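Local structure of Cj0977 (Campylobacter jejuni, 3BNV) at residues A[33-39]-A[72-77]; A[45-51]-A[105-111]; A[52-58]-A[100-105]; A[119-125]-A[137-143]. The protein is a virulence factor regulated by sigma28 but not part of the flagellum, a hot-dog-fold protein whose molecular function is unknown. All blocks are in the same frame, centred on the assembly; numbering follows the deposited sequence.

In the fold
Three of the contacts lie in or against one antiparallel sheet and helix 67-82; contact 3 lies in the loops at its end. Contact 2 pairs strands 46-52 and 105-112; contact 4 lies further along the sheet, about 14 Å away between centres, joined by a hydrogen bond from Arg121 NH2 to Asn45 OD1 (2.8 Å) and a probable one from Lys124 N to His111 O. Contact 1 packs the chain entering strand 38-43 on helix 67-82; its centre is about 9 Å from that of contact 2, and Val77 touches both Ser49 and Val125. Contact 3 shares Val105 with contact 2 and lies across the chain's centre from contact 4. Contacts 1 and 3 also touch the second subunit.

Contact 1: A[33-39]-A[72-77]; sequences TSLAGTI and AAANYV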
# COMPACT_ATOMS: atom_id res chain seq x y z
N THR A 33 -1.60 9.64 -9.25
CA THR A 33 -1.03 10.49 -8.21
C THR A 33 -2.08 10.94 -7.19
O THR A 33 -1.72 11.54 -6.16
CB THR A 33 -0.31 11.75 -8.79
OG1 THR A 33 -1.24 12.58 -9.47
CG2 THR A 33 0.78 11.37 -9.76
N SER A 34 -3.35 10.66 -7.48
CA SER A 34 -4.45 11.02 -6.58
C SER A 34 -4.56 10.01 -5.44
O SER A 34 -5.25 10.27 -4.44
CB SER A 34 -5.78 11.01 -7.32
OG SER A 34 -5.86 12.05 -8.27
N LEU A 35 -3.92 8.85 -5.62
CA LEU A 35 -4.01 7.76 -4.66
C LEU A 35 -2.67 7.55 -3.95
O LEU A 35 -2.63 7.04 -2.82
CB LEU A 35 -4.38 6.44 -5.35
CG LEU A 35 -5.66 6.26 -6.18
CD1 LEU A 35 -5.60 4.92 -6.85
CD2 LEU A 35 -6.91 6.32 -5.32
N ALA A 36 -1.58 7.91 -4.61
CA ALA A 36 -0.27 7.67 -4.03
C ALA A 36 0.46 8.96 -3.67
O ALA A 36 1.54 8.93 -3.11
CB ALA A 36 0.58 6.83 -4.97
N GLY A 37 -0.12 10.10 -3.99
CA GLY A 37 0.53 11.36 -3.67
C GLY A 37 1.29 11.93 -4.85
O GLY A 37 1.34 11.33 -5.94
N THR A 38 1.88 13.10 -4.63
CA THR A 38 2.67 13.78 -5.64
C THR A 38 4.10 14.03 -5.16
O THR A 38 4.33 14.41 -4.03
CB THR A 38 2.06 15.13 -5.92
OG1 THR A 38 0.75 14.93 -6.45
CG2 THR A 38 2.89 15.90 -6.88
N ILE A 39 5.06 13.80 -6.04
CA ILE A 39 6.45 14.04 -5.72
C ILE A 39 6.72 15.52 -5.87
O ILE A 39 6.36 16.13 -6.87
CB ILE A 39 7.37 13.27 -6.65
CG1 ILE A 39 6.91 11.82 -6.76
CG2 ILE A 39 8.81 13.33 -6.16
CD1 ILE A 39 7.01 11.04 -5.46
N ALA A 72 1.17 3.11 0.11
CA ALA A 72 1.30 3.48 -1.27
C ALA A 72 2.14 4.73 -1.42
O ALA A 72 3.03 4.77 -2.25
CB ALA A 72 -0.05 3.68 -1.90
N ALA A 73 1.87 5.76 -0.63
CA ALA A 73 2.62 6.98 -0.76
C ALA A 73 4.11 6.70 -0.47
O ALA A 73 5.00 7.15 -1.21
CB ALA A 73 2.06 8.03 0.15
N ALA A 74 4.39 5.94 0.58
CA ALA A 74 5.76 5.62 0.92
C ALA A 74 6.45 4.83 -0.20
O ALA A 74 7.63 5.04 -0.53
CB ALA A 74 5.80 4.85 2.20
N ASN A 75 5.71 3.92 -0.79
CA ASN A 75 6.17 3.12 -1.89
C ASN A 75 6.56 4.03 -3.07
O ASN A 75 7.61 3.87 -3.71
CB ASN A 75 5.06 2.13 -2.22
CG ASN A 75 5.42 1.16 -3.31
OD1 ASN A 75 6.43 1.30 -4.02
ND2 ASN A 75 4.56 0.17 -3.50
N TYR A 76 5.74 5.02 -3.34
CA TYR A 76 6.00 5.93 -4.44
C TYR A 76 7.24 6.80 -4.17
O TYR A 76 8.18 6.82 -4.96
CB TYR A 76 4.73 6.71 -4.73
CG TYR A 76 4.73 7.64 -5.91
CD1 TYR A 76 4.05 8.83 -5.85
CD2 TYR A 76 5.37 7.32 -7.08
CE1 TYR A 76 4.02 9.69 -6.93
CE2 TYR A 76 5.35 8.20 -8.17
CZ TYR A 76 4.68 9.38 -8.08
OH TYR A 76 4.64 10.26 -9.14
N VAL A 77 7.27 7.50 -3.05
CA VAL A 77 8.42 8.36 -2.76
C VAL A 77 9.75 7.56 -2.58
O VAL A 77 10.82 8.05 -2.92
CB VAL A 77 8.16 9.34 -1.60
CG1 VAL A 77 8.31 8.66 -0.27
CG2 VAL A 77 9.11 10.46 -1.65
O HOH W 1 4.07 9.62 -2.38
O HOH W 2 4.67 12.82 -8.63
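Ile39 lies across one face of the Tyr76 ring. Its CD1 makes a CH-pi contact, 3.8 Å from the ring centroid and 18° off the normal, while CG1 rests at 3.6 Å from Tyr76 CZ, nearer the hydroxyl end. With CG of Tyr76 anti to the backbone N (chi1 -175°), the ring leaves helix 67-82 toward residues 36-39 and meets their backbone with its edge: Gly37 O is 3.3 Å from Tyr76 CE1, near the ring plane. Ala36 CB packs against Tyr76 CD1, and Thr33 CG2 reaches the hydroxyl end more loosely. In the hot-dog fold a long helix is wrapped by an antiparallel sheet, and here the short, weakly bonded helix about 33-36 passes into strand 38-43, outermost in this chain's sheet, beside that helix. Gly37 makes the change of direction with positive phi. The backbones come close at Ala36 and Ala73, where Ala36 O receives a CA-H...O contact from Ala73 CA. Two waters bridge the segments: one donates to both Ala36 O and Ala73 O, the other accepts from Ile39 N and hydrogen-bonds Tyr76 OH at 2.6 Å. Cys28 and Leu31 also touch Tyr76, and Phe66 of the second subunit packs on it.

Contact 2: A[45-51]-A[105-111]; sequences NYAKSIL and VLELEAH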
# COMPACT_ATOMS: atom_id res chain seq x y z
N ASN A 45 19.43 10.25 -4.42
CA ASN A 45 19.18 9.48 -3.20
C ASN A 45 18.14 10.10 -2.30
O ASN A 45 18.09 9.82 -1.10
CB ASN A 45 20.47 9.29 -2.38
CG ASN A 45 21.34 8.15 -2.92
OD1 ASN A 45 20.83 7.21 -3.54
ND2 ASN A 45 22.63 8.23 -2.67
N TYR A 46 17.29 10.95 -2.86
CA TYR A 46 16.39 11.74 -2.04
C TYR A 46 15.10 12.09 -2.77
O TYR A 46 15.11 12.39 -3.97
CB TYR A 46 17.10 13.02 -1.58
CG TYR A 46 16.15 13.97 -0.88
CD1 TYR A 46 15.53 15.01 -1.58
CD2 TYR A 46 15.84 13.80 0.46
CE1 TYR A 46 14.66 15.87 -0.94
CE2 TYR A 46 14.97 14.63 1.10
CZ TYR A 46 14.38 15.67 0.41
OH TYR A 46 13.50 16.49 1.09
N ALA A 47 13.99 12.06 -2.04
CA ALA A 47 12.71 12.53 -2.58
C ALA A 47 11.74 12.98 -1.48
O ALA A 47 11.76 12.46 -0.36
CB ALA A 47 12.07 11.47 -3.44
N LYS A 48 10.89 13.94 -1.82
CA LYS A 48 9.89 14.45 -0.88
C LYS A 48 8.52 14.39 -1.54
O LYS A 48 8.38 14.74 -2.70
CB LYS A 48 10.22 15.89 -0.51
CG LYS A 48 9.77 16.31 0.88
CD LYS A 48 10.07 17.81 1.15
CE LYS A 48 9.83 18.19 2.63
NZ LYS A 48 10.66 19.37 3.13
N SER A 49 7.50 13.93 -0.82
CA SER A 49 6.17 13.86 -1.43
C SER A 49 5.06 14.29 -0.50
O SER A 49 5.28 14.46 0.70
CB SER A 49 5.89 12.47 -2.01
OG SER A 49 5.51 11.56 -1.00
N ILE A 50 3.88 14.51 -1.04
CA ILE A 50 2.77 14.80 -0.17
C ILE A 50 1.55 14.01 -0.60
O ILE A 50 1.32 13.82 -1.78
CB ILE A 50 2.47 16.32 0.01
CG1 ILE A 50 1.58 16.83 -1.10
CG2 ILE A 50 3.72 17.18 0.24
CD1 ILE A 50 0.15 16.77 -0.66
N LEU A 51 0.81 13.52 0.38
CA LEU A 51 -0.42 12.80 0.13
C LEU A 51 -1.55 13.57 0.75
O LEU A 51 -1.59 13.75 1.97
CB LEU A 51 -0.37 11.41 0.74
CG LEU A 51 -1.57 10.48 0.58
CD1 LEU A 51 -1.60 9.96 -0.84
CD2 LEU A 51 -1.53 9.30 1.54
N VAL A 105 -3.12 16.07 5.52
CA VAL A 105 -2.14 15.86 4.48
C VAL A 105 -0.84 15.30 5.06
O VAL A 105 -0.28 15.82 6.00
CB VAL A 105 -1.94 17.09 3.55
CG1 VAL A 105 -2.80 18.21 3.96
CG2 VAL A 105 -0.48 17.48 3.44
N LEU A 106 -0.39 14.21 4.48
CA LEU A 106 0.80 13.54 4.91
C LEU A 106 2.00 14.06 4.13
O LEU A 106 1.95 14.23 2.90
CB LEU A 106 0.64 12.06 4.65
CG LEU A 106 1.78 11.12 4.97
CD1 LEU A 106 1.94 10.99 6.48
CD2 LEU A 106 1.44 9.78 4.36
N GLU A 107 3.08 14.34 4.85
CA GLU A 107 4.31 14.81 4.24
C GLU A 107 5.39 13.70 4.35
O GLU A 107 5.80 13.34 5.45
CB GLU A 107 4.74 16.11 4.92
CG GLU A 107 3.71 17.19 4.76
CD GLU A 107 4.11 18.53 5.41
OE1 GLU A 107 3.36 18.96 6.36
OE2 GLU A 107 5.16 19.13 4.97
N LEU A 108 5.83 13.15 3.23
CA LEU A 108 6.81 12.07 3.26
C LEU A 108 8.21 12.51 2.80
O LEU A 108 8.33 13.31 1.88
CB LEU A 108 6.32 10.88 2.42
CG LEU A 108 4.90 10.39 2.72
CD1 LEU A 108 3.81 11.17 1.97
CD2 LEU A 108 4.75 8.92 2.42
N GLU A 109 9.24 12.01 3.45
CA GLU A 109 10.61 12.18 2.97
C GLU A 109 11.26 10.82 2.85
O GLU A 109 11.07 9.96 3.72
CB GLU A 109 11.45 13.04 3.90
CG GLU A 109 10.97 14.43 4.02
CD GLU A 109 11.85 15.27 4.92
OE1 GLU A 109 11.28 16.13 5.64
OE2 GLU A 109 13.09 15.08 4.91
N ALA A 110 12.03 10.63 1.79
CA ALA A 110 12.73 9.36 1.55
C ALA A 110 14.21 9.58 1.34
O ALA A 110 14.61 10.47 0.60
CB ALA A 110 12.12 8.66 0.33
N HIS A 111 15.03 8.76 1.99
CA HIS A 111 16.49 8.87 1.85
C HIS A 111 17.02 7.48 1.58
O HIS A 111 16.77 6.56 2.37
CB HIS A 111 17.12 9.39 3.12
CG HIS A 111 16.65 10.74 3.52
ND1 HIS A 111 17.34 11.89 3.21
CD2 HIS A 111 15.58 11.14 4.26
CE1 HIS A 111 16.70 12.94 3.71
NE2 HIS A 111 15.64 12.51 4.36
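Leu51 and Leu108, the residues with the most surface buried here, sit on the helix-facing side of two antiparallel strands, with Tyr46 on the other face at the far end. Leu51 CB packs at 4.1 Å from Leu106 CB, its partner in the pairing, and reaches diagonally to Leu108 CD1. Leu108 in turn lies against Ser49: its CD1 is 3.4 Å from Ser49 OG, on the face that Val77 and Ala73 of helix 67-82 cover. Ala47 and Ala110 complete this face with small side chains. Six backbone hydrogen bonds, two each for the pairs Ala47-Ala110, Ser49-Leu108 and Leu51-Leu106, fix the register.

The reverse face is mixed. At one end Tyr46 and His111 lie side by side and point the same way, the rings inclined at 56° with Tyr46 CD2 3.5 Å from His111 CE1. Next to them Lys48 runs extended alongside Glu109, the aliphatic parts touching at CG; Lys48 NZ and Glu109 OE1 stay 4.1 Å apart, too far for a salt bridge. At the other end the contact is apolar, Ile50 CD1 packing 4.2 Å from Val105 CG2. Aliphatic groups thus seal the sheet onto the helix, whereas on the reverse face the Lys48-Glu109 pair probably adds only a modest electrostatic attraction.

Contact 3: A[52-58]-A[100-105]; sequences ITTSEMV and LKLGDV
Asp104 O takes two hydrogen bonds from one residue, Thr53. Thr53 N approaches nearly head-on to the carbonyl at 3.2 Å, and Thr53 OG1 donates from 3.0 Å, in the carbonyl plane on a lone pair. The same hydroxyl accepts from Gly103 N at 2.8 Å, although that bond is bent (137° at the hydrogen). With OG1 placed between its own backbone N and carbonyl carbon (chi1 65°), Thr53 can serve both groups, and its CG2 turns to Leu100 CD2, 3.7 Å away. The hydroxyl thereby ties the 52-58 loop to the type II turn from Lys101 to Asp104, in which Gly103 has positive phi. Asp104 steadies the turn from within: its OD2 accepts from Lys101 N, which lies above the carboxylate plane. Lys101 also makes a cation-pi contact with Phe149 of the second subunit. Leu102 reaches across with CD1 3.5 Å from Thr54 C. Thr54 OG1 accepts from Glu56 N in an ST turn, and the chain comes round so that Val58 CG1 meets Leu102 CD2. Ile65 packs on Thr53 and Leu100, Ile70 of helix 67-82 also touches Leu100, and Ile52 and Val105 make the last antiparallel pair before strands 46-52 and 105-112 give way to these loops.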
# COMPACT_ATOMS: atom_id res chain seq x y z
N ILE A 52 -2.46 14.09 -0.07
CA ILE A 52 -3.67 14.66 0.50
C ILE A 52 -4.74 13.57 0.55
O ILE A 52 -5.08 12.96 -0.47
CB ILE A 52 -4.12 16.00 -0.16
CG1 ILE A 52 -4.98 15.76 -1.38
CG2 ILE A 52 -2.93 16.82 -0.54
CD1 ILE A 52 -4.59 16.68 -2.58
N THR A 53 -5.23 13.30 1.75
CA THR A 53 -6.18 12.22 1.92
C THR A 53 -7.52 12.59 1.29
O THR A 53 -7.94 13.73 1.35
CB THR A 53 -6.38 11.87 3.41
OG1 THR A 53 -6.97 12.98 4.09
CG2 THR A 53 -5.06 11.56 4.03
N THR A 54 -8.18 11.61 0.66
CA THR A 54 -9.47 11.89 0.02
C THR A 54 -10.49 10.84 0.41
O THR A 54 -10.15 9.81 1.01
CB THR A 54 -9.41 11.97 -1.55
OG1 THR A 54 -9.36 10.65 -2.10
CG2 THR A 54 -8.21 12.78 -2.03
N SER A 55 -11.75 11.10 0.08
CA SER A 55 -12.81 10.19 0.48
C SER A 55 -12.69 8.86 -0.24
O SER A 55 -13.37 7.92 0.13
CB SER A 55 -14.15 10.80 0.18
OG SER A 55 -14.25 11.02 -1.21
N GLU A 56 -11.81 8.77 -1.23
CA GLU A 56 -11.59 7.51 -1.94
C GLU A 56 -10.73 6.52 -1.17
O GLU A 56 -10.64 5.36 -1.55
CB GLU A 56 -11.01 7.76 -3.34
CG GLU A 56 -12.09 8.32 -4.30
CD GLU A 56 -11.60 8.44 -5.74
OE1 GLU A 56 -10.36 8.53 -5.94
OE2 GLU A 56 -12.46 8.45 -6.67
N MSE A 57 -10.09 6.99 -0.10
CA MSE A 57 -9.22 6.13 0.69
C MSE A 57 -9.75 5.77 2.08
O MSE A 57 -9.05 5.16 2.87
CB MSE A 57 -7.80 6.70 0.74
CG MSE A 57 -7.64 8.05 0.07
SE MSE A 57 -5.85 8.82 0.18
CE MSE A 57 -5.45 8.31 1.99
N VAL A 58 -10.99 6.13 2.38
CA VAL A 58 -11.54 5.84 3.70
C VAL A 58 -11.78 4.36 3.90
O VAL A 58 -12.09 3.66 2.96
CB VAL A 58 -12.87 6.59 3.97
CG1 VAL A 58 -12.66 8.11 3.95
CG2 VAL A 58 -13.96 6.13 2.97
N LEU A 100 -4.18 7.97 9.74
CA LEU A 100 -4.60 9.27 9.21
C LEU A 100 -6.11 9.47 9.29
O LEU A 100 -6.87 8.50 9.37
CB LEU A 100 -4.14 9.43 7.77
CG LEU A 100 -2.74 10.05 7.71
CD1 LEU A 100 -1.72 9.10 8.29
CD2 LEU A 100 -2.36 10.41 6.30
N LYS A 101 -6.51 10.73 9.27
CA LYS A 101 -7.88 11.13 9.33
C LYS A 101 -8.18 11.88 8.03
O LYS A 101 -7.34 12.65 7.55
CB LYS A 101 -8.06 12.05 10.55
CG LYS A 101 -9.45 12.61 10.72
CD LYS A 101 -9.99 12.40 12.12
CE LYS A 101 -9.70 13.55 13.06
NZ LYS A 101 -10.14 13.22 14.44
N LEU A 102 -9.36 11.66 7.44
CA LEU A 102 -9.74 12.37 6.22
C LEU A 102 -9.59 13.87 6.42
O LEU A 102 -10.08 14.41 7.40
CB LEU A 102 -11.17 12.04 5.81
CG LEU A 102 -11.76 12.77 4.61
CD1 LEU A 102 -10.94 12.58 3.37
CD2 LEU A 102 -13.14 12.26 4.36
N GLY A 103 -8.90 14.53 5.50
CA GLY A 103 -8.57 15.94 5.65
C GLY A 103 -7.10 16.18 5.97
O GLY A 103 -6.56 17.26 5.77
N ASP A 104 -6.44 15.16 6.52
CA ASP A 104 -5.01 15.28 6.81
C ASP A 104 -4.21 15.31 5.53
O ASP A 104 -4.57 14.66 4.55
CB ASP A 104 -4.52 14.10 7.66
CG ASP A 104 -4.83 14.28 9.14
OD1 ASP A 104 -5.11 15.43 9.55
OD2 ASP A 104 -4.78 13.28 9.89
N VAL A 105 -3.12 16.07 5.52
CA VAL A 105 -2.14 15.86 4.48
C VAL A 105 -0.84 15.30 5.06
O VAL A 105 -0.28 15.82 6.00
CB VAL A 105 -1.94 17.09 3.55
CG1 VAL A 105 -2.80 18.21 3.96
CG2 VAL A 105 -0.48 17.48 3.44

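Contact 4: A[119-125]-A[137-143]; sequences KKRDVKV and GTIQVVS
Val125 and Gly137 are joined by a pair of backbone hydrogen bonds, and the one from Val125 N to Gly137 O is almost straight (2.7 Å, 178° at the hydrogen). Val123-Ile139 and Arg121-Val141 repeat the reciprocal pairing, and a seventh bond, Ser143 N to Lys119 O at 3.1 Å, closes the other end. The side-chain polar contacts are softer. Asp122 and Gln140 lie alongside each other with carboxylate and amide planes 27° apart, linked by a weak bond from Gln140 NE2 to Asp122 OD1 (3.5 Å). Lys120 crosses the same amide obliquely, bringing CE to 3.4 Å from Gln140 NE2. Lys119 sends its ammonium group to a salt bridge with Asp145, while its CD passes 3.4 Å from Ser143 O.

On the face turned to helix 67-82 the contacts between the strands are mainly aliphatic: Val123 CG2 meets Val141 CG2 at 3.9 Å, and Val125 CG2 touches Ile139 CD1 more loosely. Arg121 starts on this face, but its NH2 turns away to bond Asn45 OD1 and Leu113 O. Ala78 and Ser81 of the helix cover Val123, and Val77 covers Val125. The other face is mostly polar, with Val142 packed on Lys120. Strands 120-129 and 132-143 thus form a beta hairpin within the curved antiparallel sheet that wraps the helix of a hot-dog fold.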
# COMPACT_ATOMS: atom_id res chain seq x y z
N LYS A 119 22.27 -2.78 -7.62
CA LYS A 119 20.92 -2.43 -8.10
C LYS A 119 19.83 -2.56 -7.01
O LYS A 119 18.71 -2.11 -7.20
CB LYS A 119 20.54 -3.29 -9.31
CG LYS A 119 21.39 -3.04 -10.54
CD LYS A 119 21.08 -4.07 -11.60
CE LYS A 119 21.95 -3.86 -12.84
NZ LYS A 119 21.64 -2.55 -13.48
N LYS A 120 20.19 -3.20 -5.89
CA LYS A 120 19.31 -3.33 -4.74
C LYS A 120 19.64 -2.24 -3.71
O LYS A 120 20.79 -2.15 -3.22
CB LYS A 120 19.42 -4.74 -4.16
CG LYS A 120 18.70 -4.96 -2.82
CD LYS A 120 19.07 -6.33 -2.21
CE LYS A 120 18.45 -6.47 -0.82
NZ LYS A 120 18.09 -7.90 -0.41
N ARG A 121 18.65 -1.41 -3.40
CA ARG A 121 18.80 -0.24 -2.53
C ARG A 121 17.82 -0.26 -1.37
O ARG A 121 16.64 -0.63 -1.55
CB ARG A 121 18.51 1.02 -3.34
CG ARG A 121 19.08 1.06 -4.71
CD ARG A 121 20.58 1.32 -4.67
NE ARG A 121 20.91 2.37 -3.72
CZ ARG A 121 21.10 3.64 -4.05
NH1 ARG A 121 21.00 4.05 -5.30
NH2 ARG A 121 21.40 4.52 -3.11
N ASP A 122 18.29 0.18 -0.20
CA ASP A 122 17.42 0.34 0.99
C ASP A 122 17.04 1.81 1.13
O ASP A 122 17.89 2.68 1.09
CB ASP A 122 18.15 -0.15 2.26
CG ASP A 122 18.61 -1.61 2.15
OD1 ASP A 122 17.96 -2.39 1.41
OD2 ASP A 122 19.62 -1.99 2.79
N VAL A 123 15.77 2.09 1.31
CA VAL A 123 15.29 3.46 1.39
C VAL A 123 14.54 3.69 2.69
O VAL A 123 13.63 2.94 3.05
CB VAL A 123 14.37 3.77 0.21
CG1 VAL A 123 13.82 5.21 0.31
CG2 VAL A 123 15.12 3.56 -1.10
N LYS A 124 14.93 4.74 3.41
CA LYS A 124 14.30 5.06 4.69
C LYS A 124 13.21 6.11 4.40
O LYS A 124 13.49 7.15 3.79
CB LYS A 124 15.39 5.58 5.64
CG LYS A 124 15.33 5.03 7.04
CD LYS A 124 13.93 5.30 7.66
CE LYS A 124 13.81 4.83 9.14
NZ LYS A 124 13.33 3.41 9.27
N VAL A 125 11.97 5.80 4.74
CA VAL A 125 10.86 6.72 4.52
C VAL A 125 10.23 7.13 5.86
O VAL A 125 10.08 6.30 6.77
CB VAL A 125 9.76 6.10 3.66
CG1 VAL A 125 8.77 7.16 3.20
CG2 VAL A 125 10.35 5.35 2.46
N GLY A 137 9.40 3.75 7.83
CA GLY A 137 9.61 2.50 7.15
C GLY A 137 10.86 2.37 6.30
O GLY A 137 11.44 3.36 5.86
N THR A 138 11.27 1.13 6.08
CA THR A 138 12.35 0.85 5.16
C THR A 138 11.81 0.08 3.98
O THR A 138 11.14 -0.94 4.14
CB THR A 138 13.41 -0.04 5.78
OG1 THR A 138 13.97 0.59 6.95
CG2 THR A 138 14.51 -0.24 4.79
N ILE A 139 12.15 0.54 2.78
CA ILE A 139 11.67 -0.11 1.57
C ILE A 139 12.82 -0.51 0.66
O ILE A 139 13.71 0.28 0.40
CB ILE A 139 10.70 0.81 0.85
CG1 ILE A 139 9.44 0.98 1.70
CG2 ILE A 139 10.34 0.26 -0.48
CD1 ILE A 139 8.38 1.76 1.02
N GLN A 140 12.80 -1.74 0.19
CA GLN A 140 13.89 -2.23 -0.64
C GLN A 140 13.50 -2.12 -2.11
O GLN A 140 12.57 -2.76 -2.55
CB GLN A 140 14.22 -3.67 -0.26
CG GLN A 140 14.87 -3.85 1.12
CD GLN A 140 15.26 -5.31 1.37
OE1 GLN A 140 14.44 -6.23 1.19
NE2 GLN A 140 16.53 -5.53 1.78
N VAL A 141 14.23 -1.29 -2.85
CA VAL A 141 13.99 -1.05 -4.27
C VAL A 141 15.05 -1.76 -5.10
O VAL A 141 16.21 -1.69 -4.78
CB VAL A 141 14.08 0.44 -4.64
CG1 VAL A 141 13.68 0.65 -6.09
CG2 VAL A 141 13.22 1.32 -3.70
N VAL A 142 14.66 -2.46 -6.16
CA VAL A 142 15.62 -3.05 -7.08
C VAL A 142 15.35 -2.53 -8.48
O VAL A 142 14.18 -2.34 -8.86
CB VAL A 142 15.54 -4.59 -7.12
CG1 VAL A 142 16.38 -5.09 -8.23
CG2 VAL A 142 16.00 -5.21 -5.80
N SER A 143 16.41 -2.30 -9.25
CA SER A 143 16.23 -1.82 -10.62
C SER A 143 16.85 -2.73 -11.66
O SER A 143 17.70 -3.58 -11.36
CB SER A 143 16.71 -0.37 -10.78
OG SER A 143 18.06 -0.22 -10.40